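Local atomic coordinates of Baccell_00856 (Bacteroides cellulosilyticus DSM 14838, PDB entry 5MVH), a protein that is a beta-propeller glycoside hydrolase, probably a rhamnosidase that hydrolyses rhamnosidic bonds. Residues S354-A359 with T372-F377; H398-H403 with Q418-L423. All blocks are in the same frame, centred on the assembly; numbering follows the deposited sequence.

Contact 1. Residues S354-A359 with T372-F377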
# COMPACT_ATOMS: atom_id res chain seq x y z
N SER A 354 7.76 -1.85 -19.55
CA SER A 354 7.09 -2.47 -18.39
C SER A 354 8.04 -3.20 -17.45
O SER A 354 7.69 -4.21 -16.84
CB SER A 354 5.94 -3.34 -18.87
OG SER A 354 5.01 -2.56 -19.60
N ARG A 355 9.24 -2.66 -17.31
CA ARG A 355 10.20 -3.14 -16.34
C ARG A 355 9.87 -2.56 -14.98
O ARG A 355 9.02 -1.67 -14.86
CB ARG A 355 11.61 -2.69 -16.73
CG ARG A 355 12.07 -3.28 -18.05
CD ARG A 355 13.29 -2.56 -18.56
NE ARG A 355 13.86 -3.25 -19.71
CZ ARG A 355 14.97 -2.88 -20.35
NH1 ARG A 355 15.67 -1.81 -19.97
NH2 ARG A 355 15.37 -3.58 -21.41
N VAL A 356 10.57 -3.06 -13.97
CA VAL A 356 10.60 -2.39 -12.68
C VAL A 356 11.50 -1.18 -12.88
O VAL A 356 12.63 -1.35 -13.31
CB VAL A 356 11.21 -3.28 -11.58
CG1 VAL A 356 11.34 -2.49 -10.27
CG2 VAL A 356 10.36 -4.55 -11.43
N SER A 357 11.01 0.02 -12.54
CA SER A 357 11.78 1.26 -12.73
C SER A 357 11.85 2.07 -11.45
O SER A 357 10.97 1.97 -10.56
CB SER A 357 11.17 2.10 -13.83
OG SER A 357 11.27 1.43 -15.06
N LEU A 358 12.93 2.84 -11.36
CA LEU A 358 13.24 3.72 -10.26
C LEU A 358 13.38 5.15 -10.77
O LEU A 358 14.20 5.43 -11.66
CB LEU A 358 14.53 3.32 -9.56
CG LEU A 358 15.12 4.29 -8.54
CD1 LEU A 358 14.16 4.53 -7.40
CD2 LEU A 358 16.48 3.81 -8.05
N ALA A 359 12.58 6.04 -10.18
CA ALA A 359 12.78 7.47 -10.29
C ALA A 359 13.39 7.91 -8.96
O ALA A 359 12.80 7.69 -7.91
CB ALA A 359 11.46 8.18 -10.56
N THR A 372 16.08 4.88 -13.71
CA THR A 372 16.90 3.70 -13.84
C THR A 372 15.98 2.48 -13.86
O THR A 372 15.06 2.39 -13.03
CB THR A 372 17.89 3.54 -12.66
OG1 THR A 372 17.15 3.37 -11.45
CG2 THR A 372 18.80 4.73 -12.49
N ASP A 373 16.19 1.57 -14.81
CA ASP A 373 15.46 0.30 -14.81
C ASP A 373 16.13 -0.67 -13.88
O ASP A 373 17.36 -0.79 -13.88
CB ASP A 373 15.35 -0.27 -16.23
CG ASP A 373 14.45 0.56 -17.12
OD1 ASP A 373 13.56 1.25 -16.58
OD2 ASP A 373 14.63 0.55 -18.37
N LEU A 374 15.33 -1.34 -13.06
CA LEU A 374 15.86 -2.30 -12.05
C LEU A 374 15.77 -3.76 -12.45
O LEU A 374 16.39 -4.62 -11.81
CB LEU A 374 15.15 -2.05 -10.73
CG LEU A 374 15.16 -0.60 -10.23
CD1 LEU A 374 14.51 -0.52 -8.87
CD2 LEU A 374 16.59 -0.07 -10.17
N THR A 375 14.98 -4.06 -13.48
CA THR A 375 14.92 -5.36 -14.12
C THR A 375 15.20 -5.17 -15.62
O THR A 375 14.88 -4.13 -16.19
CB THR A 375 13.55 -6.05 -13.95
OG1 THR A 375 12.50 -5.25 -14.52
CG2 THR A 375 13.25 -6.29 -12.50
N ASN A 376 15.77 -6.20 -16.24
CA ASN A 376 16.04 -6.20 -17.69
C ASN A 376 14.92 -6.88 -18.47
O ASN A 376 15.02 -7.03 -19.69
CB ASN A 376 17.42 -6.82 -18.03
CG ASN A 376 17.53 -8.31 -17.72
OD1 ASN A 376 16.54 -9.02 -17.47
ND2 ASN A 376 18.76 -8.82 -17.78
N PHE A 377 13.88 -7.30 -17.75
CA PHE A 377 12.77 -8.04 -18.30
C PHE A 377 11.47 -7.33 -17.89
O PHE A 377 11.45 -6.65 -16.86
CB PHE A 377 12.80 -9.52 -17.83
CG PHE A 377 12.76 -9.70 -16.32
CD1 PHE A 377 11.54 -9.72 -15.62
CD2 PHE A 377 13.93 -9.87 -15.59
CE1 PHE A 377 11.49 -9.88 -14.23
CE2 PHE A 377 13.90 -10.04 -14.20
CZ PHE A 377 12.67 -10.05 -13.52
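Asp373 receives two side chains of 354-359, one on each carboxylate oxygen. Ser357 OG donates to Asp373 OD1 over 2.8 Å, nearly along the C-O axis. Arg355 NH1 forms a salt bridge with Asp373 OD2 at 3.0 Å, on the anti side of the carboxylate. The two planes stand almost perpendicular, 87° apart. The extended Arg355 chain passes Thr375 O, with CD 3.3 Å from it, and Asn376 CA lies over one face of the guanidinium. Thr375 OG1 sits between its backbone N and carbonyl carbon (chi1 60°). There it accepts from Val356 N at 3.0 Å and donates to Phe377 O at 2.9 Å. The methyl Thr375 CG2 packs on Val356 CG2 at 3.5 Å. Backbone bonds join Leu374 N to Val356 O, and Leu358 with Thr372 in both directions. Leu374 CD1 meets Leu358 CB on the face that carries Leu358 and Thr372. Further out, Arg352 makes a second salt bridge to Asp373 OD1, so two arginines hold the carboxylate in place. Leu358 also packs on Phe344 and Ile346 of strand 342-347. The two strands form the antiparallel hairpin that closes a four-stranded beta-propeller blade, with 369-373 as one of its edge strands.

Contact 2. Residues H398-H403 with Q418-L423; sequences HLFVQH and QPVYVL
Phe400 and Val420 meet on the same side of the sheet, although they are not directly paired. Phe400 CG lies anti to the backbone N (chi1 -174°), and this carries the ring over Val420. Phe400 CB and CG stay beyond contact with 418-423, and the approach begins at CD2. It tightens through CE1 and CE2 toward Val420 CG1. At the tip, Phe400 CZ is 3.3 Å from Val420 CG1, which lies over one ring face. Arg41 makes a cation-pi contact with the same ring, and Ile54 and Tyr56 of strand 51-57 also pack on it. The other methyl, Val420 CG2, touches Gln402 CD at 3.7 Å. Gln402 NE2 reaches Gln418 O at 3.3 Å, a bent bond from above the carbonyl plane, and is also bonded to Tyr30 O. Gln402 OE1 bonds Asn36 ND2, giving both ends of this buried amide a partner. On the face of Leu399, Val401, Tyr421 and Leu423, Val401 CG2 packs against Leu423 CB at 3.8 Å. Backbone bonds run both ways in the pairs Leu399-Leu423 and Val401-Tyr421; the straightest is Tyr421 N to Val401 O at 2.7 Å. Beyond them a water bridges His403 N, at 2.9 Å, and Pro419 O, at 2.7 Å. At the far end, Val422 CG1 touches His398 CB, while His398 NE2 bonds Glu424. Strand 418-425 is the middle of three antiparallel strands, between 397-402 and the N-terminal strand 23-29. Joining the chain's two ends in one blade, which the N-terminal strand completes, is a closure common in beta-propellers.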
# COMPACT_ATOMS: atom_id res chain seq x y z
N HIS A 398 13.48 -3.12 -0.14
CA HIS A 398 13.25 -4.40 -0.79
C HIS A 398 11.85 -4.39 -1.40
O HIS A 398 10.87 -4.03 -0.72
CB HIS A 398 13.32 -5.52 0.23
CG HIS A 398 14.70 -5.86 0.68
ND1 HIS A 398 14.96 -6.99 1.44
CD2 HIS A 398 15.90 -5.28 0.44
CE1 HIS A 398 16.26 -7.06 1.67
NE2 HIS A 398 16.86 -6.04 1.07
N LEU A 399 11.75 -4.81 -2.66
CA LEU A 399 10.49 -4.90 -3.39
C LEU A 399 10.05 -6.34 -3.58
O LEU A 399 10.89 -7.21 -3.81
CB LEU A 399 10.65 -4.31 -4.80
CG LEU A 399 11.16 -2.88 -4.87
CD1 LEU A 399 11.26 -2.39 -6.31
CD2 LEU A 399 10.23 -1.99 -4.05
N PHE A 400 8.75 -6.57 -3.51
CA PHE A 400 8.13 -7.81 -3.99
C PHE A 400 8.05 -7.68 -5.50
O PHE A 400 7.44 -6.73 -5.99
CB PHE A 400 6.72 -7.96 -3.38
CG PHE A 400 6.04 -9.27 -3.69
CD1 PHE A 400 5.51 -9.51 -4.96
CD2 PHE A 400 5.90 -10.25 -2.72
CE1 PHE A 400 4.88 -10.72 -5.26
CE2 PHE A 400 5.25 -11.45 -3.00
CZ PHE A 400 4.75 -11.69 -4.28
N VAL A 401 8.71 -8.59 -6.24
CA VAL A 401 8.77 -8.50 -7.70
C VAL A 401 8.29 -9.83 -8.28
O VAL A 401 8.77 -10.90 -7.85
CB VAL A 401 10.21 -8.18 -8.18
CG1 VAL A 401 10.34 -8.36 -9.68
CG2 VAL A 401 10.58 -6.76 -7.78
N GLN A 402 7.37 -9.75 -9.23
CA GLN A 402 6.86 -10.91 -9.96
C GLN A 402 6.21 -10.44 -11.25
O GLN A 402 5.48 -9.45 -11.26
CB GLN A 402 5.82 -11.67 -9.14
CG GLN A 402 5.37 -12.99 -9.75
CD GLN A 402 4.08 -13.52 -9.17
OE1 GLN A 402 3.41 -12.85 -8.39
NE2 GLN A 402 3.70 -14.73 -9.58
N HIS A 403 6.45 -11.18 -12.32
CA HIS A 403 5.85 -10.94 -13.63
C HIS A 403 4.44 -11.47 -13.60
O HIS A 403 4.24 -12.68 -13.48
CB HIS A 403 6.67 -11.65 -14.74
CG HIS A 403 6.20 -11.38 -16.15
ND1 HIS A 403 5.06 -10.67 -16.45
CD2 HIS A 403 6.73 -11.75 -17.34
CE1 HIS A 403 4.92 -10.60 -17.76
NE2 HIS A 403 5.92 -11.24 -18.33
N GLN A 418 4.94 -17.65 -12.40
CA GLN A 418 6.23 -17.00 -12.58
C GLN A 418 6.89 -16.84 -11.24
O GLN A 418 6.18 -16.74 -10.24
CB GLN A 418 6.07 -15.64 -13.24
CG GLN A 418 5.45 -15.66 -14.64
CD GLN A 418 6.27 -16.49 -15.61
OE1 GLN A 418 5.75 -17.38 -16.30
NE2 GLN A 418 7.56 -16.23 -15.65
N PRO A 419 8.23 -16.82 -11.20
CA PRO A 419 8.92 -16.68 -9.93
C PRO A 419 8.64 -15.36 -9.23
O PRO A 419 8.64 -14.31 -9.87
CB PRO A 419 10.41 -16.74 -10.29
CG PRO A 419 10.47 -17.37 -11.62
CD PRO A 419 9.16 -17.12 -12.31
N VAL A 420 8.38 -15.47 -7.93
CA VAL A 420 8.32 -14.34 -7.01
C VAL A 420 9.74 -14.09 -6.54
O VAL A 420 10.42 -15.04 -6.12
CB VAL A 420 7.39 -14.66 -5.81
CG1 VAL A 420 7.41 -13.54 -4.77
CG2 VAL A 420 5.98 -14.93 -6.30
N TYR A 421 10.20 -12.85 -6.62
CA TYR A 421 11.53 -12.46 -6.16
C TYR A 421 11.44 -11.34 -5.16
O TYR A 421 10.48 -10.58 -5.18
CB TYR A 421 12.40 -11.91 -7.30
CG TYR A 421 12.61 -12.80 -8.51
CD1 TYR A 421 13.63 -13.75 -8.54
CD2 TYR A 421 11.83 -12.63 -9.66
CE1 TYR A 421 13.84 -14.55 -9.66
CE2 TYR A 421 12.03 -13.42 -10.78
CZ TYR A 421 13.04 -14.36 -10.79
OH TYR A 421 13.20 -15.12 -11.94
N VAL A 422 12.46 -11.23 -4.30
CA VAL A 422 12.69 -10.00 -3.54
C VAL A 422 13.89 -9.28 -4.15
O VAL A 422 14.95 -9.87 -4.32
CB VAL A 422 12.91 -10.25 -2.04
CG1 VAL A 422 13.23 -8.94 -1.31
CG2 VAL A 422 11.66 -10.89 -1.46
N LEU A 423 13.69 -8.01 -4.49
CA LEU A 423 14.72 -7.20 -5.13
C LEU A 423 15.15 -6.06 -4.22
O LEU A 423 14.31 -5.22 -3.83
CB LEU A 423 14.17 -6.65 -6.44
CG LEU A 423 15.08 -5.73 -7.25
CD1 LEU A 423 16.42 -6.37 -7.49
CD2 LEU A 423 14.40 -5.39 -8.56
O HOH W 1 8.60 -13.07 -12.23

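Contact 1 comes first along the chain, and contact 2 follows in the next sheet. Their centres are about 12 Å apart, and they touch mainly through apolar side chains. Val356 links the two: its CG1 is 4.0 Å from Leu399 CD1, and its CG2 is 4.2 Å from Val401 CG1. Leu423 CD2 comes within 3.9 Å of Leu374 O and 4.2 Å of Thr375 CG2. The face with Leu399, Val401 and Leu423 thus packs on the neighbouring blade. Trp382 follows the hairpin in the chain and serves both contacts, touching Val356 and donating from NE1 to Phe400 O. The contact centres lie about 19 and 16 Å from the chain centre.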